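Local coordinates for Lmo0325 protein (Listeria monocytogenes EGD-e, PDB 4RYK) that probably binds DNA as a putative Rgg-type transcriptional regulator, with a helix-turn-helix region and a helical, TPR-like C-terminal region, at residues A[81-86]-A[164-169]; A[159-164]-A[201-206]; A[185-190]-A[205-210]; A[228-233]-A[246-251]. All blocks are in the same frame, centred on the assembly; numbering follows the deposited sequence.

Interaction 1: A[81-86]-A[164-169]; sequences SFWIDF and VRIFSN
The indole of Trp83 is sandwiched: Arg165 lies over one face and Phe82, its own neighbour in the chain, packs on the opposite one. Arg165 CD sits 3.5 Å from the centroid of the five-membered ring and only 6° off its normal, a CH-pi contact, while Arg165 CB lies over the same face toward the rim. At the edge of the indole, Trp83 CZ2 meets Ile166 CG1 at 4.0 Å. The Phe86 ring is approached at its edge, where Asn169 OD1 comes within 3.2 Å of CE2. Arg165 runs extended from CG to NE, which lays its methylenes across the indole. The amide of Asn169 is held from the other end, since ND2 donates to Arg165 O at 3.0 Å, and Ser168 OG reaches that same oxygen from the opposite face of the carbonyl plane. Two side chains thus grip Arg165 O; the Asn169 ND2 bond holds the amide beside Trp83 and Phe86. Trp83 NE1 is hydrogen-bonded to Glu162, one turn before Ile166 on helix 161-170. The axes of segments 82-86 and 164-169 make an angle of 28°, with helix 113-132 flanking Phe82, Trp83 and Phe86, and helix 143-153 packing on Ile166.

Interaction 2: A[159-164]-A[201-206]; sequences WTLEEV and LLFCHL
Apolar packing makes up the whole of the direct contact between these segments, and Val164 divides it between its two methyls. Val164 CG2 is 3.5 Å from Phe203 CZ, whereas Val164 CG1, placed anti to the backbone N (chi1 179°), stands above one face of that ring and also meets Leu202 CD2 at 3.8 Å and Leu206 CD2 at 4.1 Å. Leu161, one turn earlier, brings its CD2 to 3.7 Å from Phe203 CE2 and 4.0 Å from Leu202 CD2. Leu161 and Val164 each run past Leu202, pointing the opposite way to it, and Leu202 CD2 touches both.

This is helix-to-helix packing inside the Rgg C-terminal domain, as in TPR-like domains, where helices stack into a superhelical array; here helix 161-170 meets the next helix but one, 197-216, and the intervening helix 176-193 closes in on Phe203 through Met186 and Ser189.

Polar contacts gather at the start of helix 161-170. Thr160 occupies the N-cap position, and its backbone N donates to Glu163 OE1 at 2.8 Å. Lys21 of the second subunit forms a salt bridge with Glu163 OE1 and a hydrogen bond with Thr160 OG1, while Glu66 of that subunit accepts from Leu161 N. Within the chain, Glu162 forms a salt bridge with Arg116.

Interaction 3: A[185-190]-A[205-210]; sequences IMLKSY and HLFANL
With CG anti to the backbone N (chi1 -176°), Met186, a selenomethionine, bends at chi2 and chi3, which brings SE and CE obliquely against the Phe207 ring. Tyr190 takes a similar first torsion, and its ring comes to lie across the end of the Phe207 side chain. Phe207 reaches between Met186 and Tyr190.

The rings of Tyr190 and Phe207 form a T-shaped pair: the edge of Phe207 is directed at the face of Tyr190, with planes at 83° and centroids 5.2 Å apart. Phe207 CE2 stands above that face, displaced toward its rim and 3.8 Å from Tyr190 CD1. Met186 SE lies obliquely to the Phe207 ring, 4.8 Å from its centroid, in a Met-aromatic contact, and Met186 CE approaches Phe207 CE1 at 3.7 Å. Leu187 CD2 fills in at the ring edge, 4.0 Å from Phe207 CZ. Met186 and Leu206 reach toward each other tip to tip, Met186 CE lying 3.8 Å from Leu206 CD2.

The hydroxyl of Tyr190 is hydrogen-bonded to Glu232 on helix 220-235, a bond that probably steadies the far end of the ring receiving Phe207. Ser189 OG turns back to its own helix and bonds Met186 O on a lone pair. The two segments run roughly antiparallel, their axes at 145°, on the consecutive helices 176-193 and 197-216, a helical hairpin with an aromatic and aliphatic core, consistent with the hairpins from which TPR-like domains are built.

Interaction 4: A[228-233]-A[246-251]; sequences EKLKEA and RIVANY
Leu230 and Lys231 approach Ala249 in two different ways. Leu230 holds CG anti to its backbone nitrogen (chi1 169°), which carries CD2 onto the backbone of the facing helix, 3.7 Å from Ala249 CA, with Val248 CG1 beyond it at 4.2 Å. Lys231 instead keeps CG beside its backbone nitrogen and bends at chi2 (-81°), after which the chain runs extended to NZ. This bend sends the lysine across the small side chain: CD passes 3.7 Å from Ala249 CB, CE lies almost as near, and NZ is delivered beyond the alanine to Asn250.

There the ammonium makes a weak hydrogen bond to Asn250 OD1 at 3.1 Å, the two side chains crossing at about a right angle. A water accepts from Lys231 NZ at 3.0 Å and donates to Arg246 O at 2.8 Å, so a second, indirect link joins Lys231 to the backbone of helix 243-259. The bond of Lys231 is a secondary one for Asn250, whose ND2 donates to Glu279 O of the second subunit and whose OD1 also pairs with His281 of that subunit.

The small Ala249 is consistent with the close approach of the segment axes, 9.1 Å at an angle of 154°, with Lys231 and Ala249 CA atoms 5.9 Å apart. Chemically, the contact joins apolar packing to a polar border: the lysine's methylenes serve the packing while its charge, probably favoured by the carbonyl-type oxygen and water around it, lies beside the subunit interface.

In the fold
The contacts progress along the helical region from segment 81-86 to segment 246-251. Interactions 1 and 2 share Val164 and helix 161-170, with centres 9 Å apart, and their segments alternate along the sequence. Interactions 2 and 3 share His205 and Leu206 on helix 197-216, with centres 6 Å apart, forming one continuous core in which Trp159 and Phe203 touch Met186. Interaction 4 follows, its centre 12 Å from that of interaction 3, and joins it through Tyr190 and Glu232; the centres of interactions 1 and 4 are about 22 Å apart, without touching. Side chains thus connect helices 82-91, 161-170, 176-193, 197-216, 220-235 and 243-259, while interactions 2 and 4 also meet the second subunit, linking this packing to the dimer.

Interaction 1: A[81-86]-A[164-169]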
# COMPACT_ATOMS: atom_id res chain seq x y z
N SER A 81 1.86 -14.99 -7.90
CA SER A 81 1.03 -14.04 -8.61
C SER A 81 -0.37 -14.61 -8.90
O SER A 81 -1.12 -14.06 -9.74
CB SER A 81 1.74 -13.69 -9.91
OG SER A 81 2.02 -14.90 -10.61
N PHE A 82 -0.76 -15.71 -8.22
CA PHE A 82 -2.06 -16.29 -8.50
C PHE A 82 -3.15 -15.25 -8.50
O PHE A 82 -3.91 -15.15 -9.47
CB PHE A 82 -2.44 -17.42 -7.54
CG PHE A 82 -3.81 -17.97 -7.78
CD1 PHE A 82 -4.03 -18.91 -8.75
CD2 PHE A 82 -4.91 -17.49 -7.04
CE1 PHE A 82 -5.32 -19.40 -9.00
CE2 PHE A 82 -6.18 -17.97 -7.28
CZ PHE A 82 -6.39 -18.93 -8.27
N TRP A 83 -3.28 -14.49 -7.42
CA TRP A 83 -4.48 -13.63 -7.28
C TRP A 83 -4.45 -12.46 -8.28
O TRP A 83 -5.48 -12.08 -8.85
CB TRP A 83 -4.68 -13.14 -5.85
CG TRP A 83 -5.14 -14.26 -4.94
CD1 TRP A 83 -4.42 -14.91 -4.01
CD2 TRP A 83 -6.43 -14.88 -4.97
NE1 TRP A 83 -5.21 -15.88 -3.41
CE2 TRP A 83 -6.43 -15.88 -4.01
CE3 TRP A 83 -7.58 -14.67 -5.73
CZ2 TRP A 83 -7.53 -16.70 -3.80
CZ3 TRP A 83 -8.67 -15.47 -5.51
CH2 TRP A 83 -8.64 -16.46 -4.55
N ILE A 84 -3.28 -11.89 -8.48
CA ILE A 84 -3.09 -10.86 -9.52
C ILE A 84 -3.53 -11.41 -10.88
O ILE A 84 -4.32 -10.79 -11.59
CB ILE A 84 -1.62 -10.46 -9.61
CG1 ILE A 84 -1.19 -9.67 -8.36
CG2 ILE A 84 -1.37 -9.65 -10.89
CD1 ILE A 84 0.30 -9.76 -8.06
N ASP A 85 -3.00 -12.58 -11.24
CA ASP A 85 -3.31 -13.16 -12.56
C ASP A 85 -4.76 -13.47 -12.66
O ASP A 85 -5.38 -13.22 -13.68
CB ASP A 85 -2.55 -14.46 -12.78
CG ASP A 85 -1.06 -14.25 -12.80
OD1 ASP A 85 -0.65 -13.12 -13.06
OD2 ASP A 85 -0.30 -15.22 -12.54
N PHE A 86 -5.33 -14.04 -11.60
CA PHE A 86 -6.71 -14.48 -11.67
C PHE A 86 -7.67 -13.31 -11.84
O PHE A 86 -8.67 -13.37 -12.57
CB PHE A 86 -7.08 -15.26 -10.40
CG PHE A 86 -8.50 -15.71 -10.36
CD1 PHE A 86 -8.97 -16.66 -11.28
CD2 PHE A 86 -9.40 -15.15 -9.47
CE1 PHE A 86 -10.30 -17.08 -11.27
CE2 PHE A 86 -10.72 -15.56 -9.44
CZ PHE A 86 -11.17 -16.54 -10.34
N VAL A 164 -9.79 -14.43 3.00
CA VAL A 164 -10.57 -13.24 2.66
C VAL A 164 -10.79 -13.21 1.14
O VAL A 164 -11.90 -12.99 0.67
CB VAL A 164 -9.88 -11.92 3.10
CG1 VAL A 164 -10.71 -10.76 2.69
CG2 VAL A 164 -9.73 -11.86 4.60
N ARG A 165 -9.76 -13.50 0.38
CA ARG A 165 -9.91 -13.55 -1.09
C ARG A 165 -10.77 -14.73 -1.52
O ARG A 165 -11.58 -14.61 -2.41
CB ARG A 165 -8.55 -13.69 -1.72
CG ARG A 165 -7.74 -12.43 -1.59
CD ARG A 165 -6.30 -12.80 -1.78
NE ARG A 165 -5.62 -11.58 -1.95
CZ ARG A 165 -4.52 -11.18 -1.36
NH1 ARG A 165 -3.77 -11.96 -0.51
NH2 ARG A 165 -4.16 -9.96 -1.72
N ILE A 166 -10.59 -15.88 -0.89
CA ILE A 166 -11.39 -17.04 -1.24
C ILE A 166 -12.87 -16.74 -0.99
O ILE A 166 -13.72 -16.94 -1.87
CB ILE A 166 -10.92 -18.28 -0.49
CG1 ILE A 166 -9.60 -18.79 -1.06
CG2 ILE A 166 -11.99 -19.37 -0.60
CD1 ILE A 166 -8.85 -19.73 -0.13
N PHE A 167 -13.16 -16.20 0.20
CA PHE A 167 -14.50 -15.90 0.63
C PHE A 167 -15.12 -14.98 -0.35
O PHE A 167 -16.29 -15.16 -0.75
CB PHE A 167 -14.50 -15.19 1.96
CG PHE A 167 -15.84 -14.86 2.47
CD1 PHE A 167 -16.79 -15.85 2.63
CD2 PHE A 167 -16.14 -13.59 2.87
CE1 PHE A 167 -18.04 -15.56 3.16
CE2 PHE A 167 -17.37 -13.29 3.41
CZ PHE A 167 -18.32 -14.26 3.53
N SER A 168 -14.37 -13.99 -0.78
CA SER A 168 -14.99 -13.05 -1.65
C SER A 168 -15.36 -13.66 -3.04
O SER A 168 -16.28 -13.16 -3.65
CB SER A 168 -14.15 -11.80 -1.78
OG SER A 168 -13.17 -12.08 -2.71
N ASN A 169 -14.70 -14.73 -3.52
CA ASN A 169 -15.20 -15.44 -4.73
C ASN A 169 -16.29 -16.46 -4.44
O ASN A 169 -17.17 -16.72 -5.25
CB ASN A 169 -14.08 -16.23 -5.43
CG ASN A 169 -13.13 -15.34 -6.13
OD1 ASN A 169 -13.15 -15.22 -7.36
ND2 ASN A 169 -12.31 -14.68 -5.37

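Interaction 2: A[159-164]-A[201-206]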
# COMPACT_ATOMS: atom_id res chain seq x y z
N TRP A 159 -8.50 -16.37 9.92
CA TRP A 159 -8.25 -16.22 8.49
C TRP A 159 -7.01 -15.35 8.28
O TRP A 159 -6.78 -14.43 9.05
CB TRP A 159 -9.43 -15.56 7.86
CG TRP A 159 -10.62 -16.44 7.63
CD1 TRP A 159 -10.90 -17.64 8.19
CD2 TRP A 159 -11.75 -16.10 6.84
NE1 TRP A 159 -12.13 -18.10 7.75
CE2 TRP A 159 -12.69 -17.15 6.96
CE3 TRP A 159 -12.07 -15.01 6.04
CZ2 TRP A 159 -13.89 -17.17 6.26
CZ3 TRP A 159 -13.28 -15.00 5.38
CH2 TRP A 159 -14.18 -16.09 5.49
N THR A 160 -6.21 -15.69 7.29
CA THR A 160 -5.27 -14.75 6.73
C THR A 160 -5.92 -14.17 5.48
O THR A 160 -7.08 -14.45 5.19
CB THR A 160 -3.94 -15.43 6.39
OG1 THR A 160 -4.15 -16.34 5.32
CG2 THR A 160 -3.43 -16.21 7.61
N LEU A 161 -5.21 -13.32 4.73
CA LEU A 161 -5.86 -12.67 3.60
C LEU A 161 -6.23 -13.64 2.49
O LEU A 161 -7.15 -13.37 1.72
CB LEU A 161 -5.02 -11.54 3.06
CG LEU A 161 -4.82 -10.44 4.08
CD1 LEU A 161 -3.95 -9.34 3.50
CD2 LEU A 161 -6.11 -9.82 4.58
N GLU A 162 -5.55 -14.76 2.40
CA GLU A 162 -5.92 -15.80 1.45
C GLU A 162 -7.41 -16.19 1.59
O GLU A 162 -8.13 -16.31 0.62
CB GLU A 162 -5.01 -17.03 1.63
CG GLU A 162 -5.38 -18.23 0.76
CD GLU A 162 -4.99 -18.00 -0.69
OE1 GLU A 162 -4.25 -17.03 -0.99
OE2 GLU A 162 -5.36 -18.81 -1.53
N GLU A 163 -7.89 -16.37 2.82
CA GLU A 163 -9.27 -16.79 3.01
C GLU A 163 -10.22 -15.66 2.73
O GLU A 163 -11.32 -15.88 2.24
CB GLU A 163 -9.49 -17.34 4.42
CG GLU A 163 -8.87 -18.72 4.64
CD GLU A 163 -7.34 -18.66 4.82
OE1 GLU A 163 -6.83 -17.75 5.51
OE2 GLU A 163 -6.62 -19.51 4.26
N VAL A 164 -9.79 -14.43 3.00
CA VAL A 164 -10.57 -13.24 2.66
C VAL A 164 -10.79 -13.21 1.14
O VAL A 164 -11.90 -12.99 0.67
CB VAL A 164 -9.88 -11.92 3.10
CG1 VAL A 164 -10.71 -10.76 2.69
CG2 VAL A 164 -9.73 -11.86 4.60
N LEU A 201 -7.30 -2.24 1.91
CA LEU A 201 -7.96 -2.03 0.63
C LEU A 201 -8.72 -3.29 0.17
O LEU A 201 -9.77 -3.21 -0.43
CB LEU A 201 -6.93 -1.65 -0.46
CG LEU A 201 -6.13 -0.35 -0.21
CD1 LEU A 201 -5.10 -0.07 -1.33
CD2 LEU A 201 -7.06 0.85 -0.07
N LEU A 202 -8.16 -4.46 0.45
CA LEU A 202 -8.89 -5.72 0.19
C LEU A 202 -10.17 -5.80 1.01
O LEU A 202 -11.21 -6.13 0.49
CB LEU A 202 -8.01 -6.85 0.57
CG LEU A 202 -8.60 -8.23 0.31
CD1 LEU A 202 -8.73 -8.49 -1.19
CD2 LEU A 202 -7.70 -9.29 0.97
N PHE A 203 -10.13 -5.43 2.30
CA PHE A 203 -11.38 -5.41 3.04
C PHE A 203 -12.37 -4.38 2.48
O PHE A 203 -13.56 -4.68 2.40
CB PHE A 203 -11.12 -5.24 4.52
CG PHE A 203 -10.65 -6.50 5.17
CD1 PHE A 203 -11.53 -7.48 5.53
CD2 PHE A 203 -9.34 -6.70 5.41
CE1 PHE A 203 -11.11 -8.64 6.12
CE2 PHE A 203 -8.90 -7.86 6.00
CZ PHE A 203 -9.77 -8.83 6.35
N CYS A 204 -11.91 -3.18 2.11
CA CYS A 204 -12.80 -2.19 1.53
C CYS A 204 -13.52 -2.71 0.32
O CYS A 204 -14.73 -2.58 0.21
CB CYS A 204 -12.06 -0.92 1.12
SG CYS A 204 -11.55 0.12 2.53
N HIS A 205 -12.77 -3.30 -0.58
CA HIS A 205 -13.31 -3.90 -1.76
C HIS A 205 -14.36 -4.98 -1.44
O HIS A 205 -15.41 -5.05 -2.05
CB HIS A 205 -12.16 -4.52 -2.52
CG HIS A 205 -12.58 -5.25 -3.73
ND1 HIS A 205 -12.92 -4.61 -4.90
CD2 HIS A 205 -12.74 -6.57 -3.97
CE1 HIS A 205 -13.27 -5.51 -5.81
NE2 HIS A 205 -13.17 -6.71 -5.27
N LEU A 206 -14.05 -5.85 -0.50
CA LEU A 206 -14.98 -6.91 -0.15
C LEU A 206 -16.24 -6.29 0.46
O LEU A 206 -17.36 -6.66 0.11
CB LEU A 206 -14.35 -7.83 0.86
CG LEU A 206 -15.32 -8.85 1.49
CD1 LEU A 206 -15.97 -9.68 0.39
CD2 LEU A 206 -14.63 -9.76 2.47

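Interaction 3: A[185-190]-A[205-210]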
# COMPACT_ATOMS: atom_id res chain seq x y z
N ILE A 185 -16.39 -14.68 11.22
CA ILE A 185 -14.96 -15.01 11.32
C ILE A 185 -14.04 -14.02 10.59
O ILE A 185 -13.01 -13.63 11.12
CB ILE A 185 -14.69 -16.39 10.72
CG1 ILE A 185 -15.61 -17.45 11.33
CG2 ILE A 185 -13.23 -16.76 10.86
CD1 ILE A 185 -15.14 -18.03 12.64
N MSE A 186 -14.42 -13.65 9.35
CA MSE A 186 -13.74 -12.62 8.51
C MSE A 186 -13.57 -11.39 9.40
O MSE A 186 -12.50 -10.78 9.44
CB MSE A 186 -14.48 -12.30 7.14
CG MSE A 186 -14.11 -11.34 5.85
SE MSE A 186 -14.54 -9.49 6.55
CE MSE A 186 -16.35 -9.77 5.89
N LEU A 187 -14.62 -10.97 10.09
CA LEU A 187 -14.53 -9.72 10.87
C LEU A 187 -13.40 -9.74 11.89
O LEU A 187 -12.80 -8.72 12.10
CB LEU A 187 -15.82 -9.33 11.58
CG LEU A 187 -16.94 -8.78 10.72
CD1 LEU A 187 -18.13 -8.42 11.62
CD2 LEU A 187 -16.46 -7.57 9.90
N LYS A 188 -13.12 -10.87 12.51
CA LYS A 188 -12.00 -10.94 13.47
C LYS A 188 -10.67 -10.65 12.76
O LYS A 188 -9.77 -10.08 13.33
CB LYS A 188 -11.92 -12.30 14.09
CG LYS A 188 -13.18 -12.64 14.85
CD LYS A 188 -13.01 -13.89 15.70
CE LYS A 188 -12.38 -15.03 14.92
NZ LYS A 188 -12.50 -16.34 15.65
N SER A 189 -10.53 -11.05 11.52
CA SER A 189 -9.28 -10.76 10.85
C SER A 189 -9.26 -9.31 10.35
O SER A 189 -8.22 -8.65 10.40
CB SER A 189 -8.99 -11.79 9.75
OG SER A 189 -9.72 -11.48 8.57
N TYR A 190 -10.39 -8.80 9.91
CA TYR A 190 -10.53 -7.40 9.58
C TYR A 190 -9.98 -6.49 10.71
O TYR A 190 -9.27 -5.53 10.46
CB TYR A 190 -12.00 -7.07 9.26
CG TYR A 190 -12.28 -5.59 9.38
CD1 TYR A 190 -11.73 -4.70 8.49
CD2 TYR A 190 -13.07 -5.07 10.42
CE1 TYR A 190 -11.93 -3.33 8.62
CE2 TYR A 190 -13.31 -3.71 10.55
CZ TYR A 190 -12.74 -2.84 9.64
OH TYR A 190 -12.89 -1.46 9.73
N HIS A 205 -12.77 -3.30 -0.58
CA HIS A 205 -13.31 -3.90 -1.76
C HIS A 205 -14.36 -4.98 -1.44
O HIS A 205 -15.41 -5.05 -2.05
CB HIS A 205 -12.16 -4.52 -2.52
CG HIS A 205 -12.58 -5.25 -3.73
ND1 HIS A 205 -12.92 -4.61 -4.90
CD2 HIS A 205 -12.74 -6.57 -3.97
CE1 HIS A 205 -13.27 -5.51 -5.81
NE2 HIS A 205 -13.17 -6.71 -5.27
N LEU A 206 -14.05 -5.85 -0.50
CA LEU A 206 -14.98 -6.91 -0.15
C LEU A 206 -16.24 -6.29 0.46
O LEU A 206 -17.36 -6.66 0.11
CB LEU A 206 -14.35 -7.83 0.86
CG LEU A 206 -15.32 -8.85 1.49
CD1 LEU A 206 -15.97 -9.68 0.39
CD2 LEU A 206 -14.63 -9.76 2.47
N PHE A 207 -16.09 -5.34 1.38
CA PHE A 207 -17.24 -4.75 2.05
C PHE A 207 -18.11 -3.99 1.05
O PHE A 207 -19.35 -3.97 1.19
CB PHE A 207 -16.85 -3.79 3.15
CG PHE A 207 -16.26 -4.43 4.39
CD1 PHE A 207 -16.81 -5.56 4.94
CD2 PHE A 207 -15.18 -3.85 5.02
CE1 PHE A 207 -16.29 -6.11 6.09
CE2 PHE A 207 -14.65 -4.39 6.15
CZ PHE A 207 -15.21 -5.54 6.69
N ALA A 208 -17.48 -3.32 0.09
CA ALA A 208 -18.22 -2.66 -1.00
C ALA A 208 -19.06 -3.65 -1.78
O ALA A 208 -20.24 -3.41 -2.01
CB ALA A 208 -17.28 -2.00 -1.96
N ASN A 209 -18.45 -4.77 -2.17
CA ASN A 209 -19.16 -5.83 -2.89
C ASN A 209 -20.34 -6.40 -2.16
O ASN A 209 -21.40 -6.62 -2.75
CB ASN A 209 -18.24 -6.98 -3.30
CG ASN A 209 -17.34 -6.60 -4.46
OD1 ASN A 209 -17.49 -5.58 -5.10
ND2 ASN A 209 -16.39 -7.46 -4.74
N LEU A 210 -20.16 -6.66 -0.87
CA LEU A 210 -21.26 -7.18 -0.07
C LEU A 210 -22.39 -6.17 0.09
O LEU A 210 -23.58 -6.53 0.01
CB LEU A 210 -20.79 -7.53 1.32
CG LEU A 210 -19.81 -8.68 1.39
CD1 LEU A 210 -19.40 -8.90 2.84
CD2 LEU A 210 -20.39 -9.96 0.78

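Interaction 4: A[228-233]-A[246-251]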
# COMPACT_ATOMS: atom_id res chain seq x y z
N GLU A 228 -21.35 0.29 7.32
CA GLU A 228 -20.65 0.88 8.47
C GLU A 228 -19.20 0.36 8.53
O GLU A 228 -18.25 1.10 8.89
CB GLU A 228 -21.47 0.61 9.73
CG GLU A 228 -20.81 0.91 11.07
CD GLU A 228 -21.46 0.15 12.27
OE1 GLU A 228 -22.68 -0.24 12.21
OE2 GLU A 228 -20.73 -0.07 13.28
N LYS A 229 -18.99 -0.89 8.14
CA LYS A 229 -17.64 -1.44 8.12
C LYS A 229 -16.82 -0.87 7.00
O LYS A 229 -15.63 -0.67 7.15
CB LYS A 229 -17.64 -2.95 7.90
CG LYS A 229 -18.26 -3.74 9.04
CD LYS A 229 -17.40 -3.78 10.28
CE LYS A 229 -18.36 -3.84 11.47
NZ LYS A 229 -17.68 -4.31 12.64
N LEU A 230 -17.44 -0.68 5.85
CA LEU A 230 -16.76 -0.07 4.72
C LEU A 230 -16.34 1.38 5.12
O LEU A 230 -15.23 1.79 4.84
CB LEU A 230 -17.68 -0.04 3.51
CG LEU A 230 -17.17 0.82 2.36
CD1 LEU A 230 -15.87 0.26 1.84
CD2 LEU A 230 -18.16 0.83 1.23
N LYS A 231 -17.23 2.11 5.76
CA LYS A 231 -16.92 3.45 6.27
C LYS A 231 -15.74 3.41 7.22
O LYS A 231 -14.74 4.12 7.03
CB LYS A 231 -18.09 4.07 7.01
CG LYS A 231 -19.26 4.49 6.14
CD LYS A 231 -19.00 5.83 5.48
CE LYS A 231 -20.23 6.40 4.75
NZ LYS A 231 -19.94 7.81 4.33
N GLU A 232 -15.82 2.54 8.22
CA GLU A 232 -14.75 2.43 9.19
C GLU A 232 -13.43 2.03 8.55
O GLU A 232 -12.36 2.63 8.82
CB GLU A 232 -15.13 1.41 10.25
CG GLU A 232 -14.12 1.29 11.36
CD GLU A 232 -14.47 0.13 12.30
OE1 GLU A 232 -14.20 -1.03 12.00
OE2 GLU A 232 -15.05 0.41 13.34
N ALA A 233 -13.47 1.01 7.73
CA ALA A 233 -12.26 0.51 7.09
C ALA A 233 -11.61 1.61 6.24
O ALA A 233 -10.42 1.82 6.31
CB ALA A 233 -12.58 -0.69 6.22
N ARG A 246 -13.75 5.79 0.23
CA ARG A 246 -14.64 6.73 0.90
C ARG A 246 -15.68 7.23 -0.10
O ARG A 246 -16.80 7.55 0.25
CB ARG A 246 -13.86 7.88 1.51
CG ARG A 246 -12.86 7.40 2.54
CD ARG A 246 -12.30 8.57 3.30
NE ARG A 246 -11.21 8.21 4.20
CZ ARG A 246 -10.71 9.02 5.11
NH1 ARG A 246 -11.19 10.23 5.23
NH2 ARG A 246 -9.71 8.64 5.89
N ILE A 247 -15.31 7.28 -1.39
CA ILE A 247 -16.24 7.73 -2.40
C ILE A 247 -17.29 6.63 -2.56
O ILE A 247 -18.51 6.88 -2.59
CB ILE A 247 -15.57 8.01 -3.76
CG1 ILE A 247 -14.46 9.05 -3.66
CG2 ILE A 247 -16.61 8.52 -4.76
CD1 ILE A 247 -13.58 9.06 -4.92
N VAL A 248 -16.80 5.41 -2.63
CA VAL A 248 -17.66 4.22 -2.74
C VAL A 248 -18.66 4.19 -1.60
O VAL A 248 -19.88 4.02 -1.83
CB VAL A 248 -16.87 2.93 -2.77
CG1 VAL A 248 -17.82 1.74 -2.85
CG2 VAL A 248 -15.91 2.90 -3.95
N ALA A 249 -18.16 4.38 -0.37
CA ALA A 249 -19.03 4.45 0.82
C ALA A 249 -20.08 5.57 0.72
O ALA A 249 -21.24 5.38 1.09
CB ALA A 249 -18.21 4.64 2.08
N ASN A 250 -19.68 6.73 0.20
CA ASN A 250 -20.64 7.81 0.00
C ASN A 250 -21.72 7.42 -1.00
O ASN A 250 -22.90 7.73 -0.77
CB ASN A 250 -19.99 9.12 -0.47
CG ASN A 250 -19.27 9.88 0.66
OD1 ASN A 250 -19.45 9.61 1.84
ND2 ASN A 250 -18.46 10.86 0.27
N TYR A 251 -21.32 6.76 -2.10
CA TYR A 251 -22.28 6.25 -3.06
C TYR A 251 -23.32 5.31 -2.39
O TYR A 251 -24.53 5.50 -2.50
CB TYR A 251 -21.60 5.52 -4.22
CG TYR A 251 -22.67 4.96 -5.13
CD1 TYR A 251 -23.20 3.70 -4.92
CD2 TYR A 251 -23.19 5.73 -6.17
CE1 TYR A 251 -24.23 3.21 -5.71
CE2 TYR A 251 -24.21 5.27 -6.97
CZ TYR A 251 -24.74 4.01 -6.74
OH TYR A 251 -25.76 3.57 -7.56
O HOH W 1 -17.29 7.86 2.97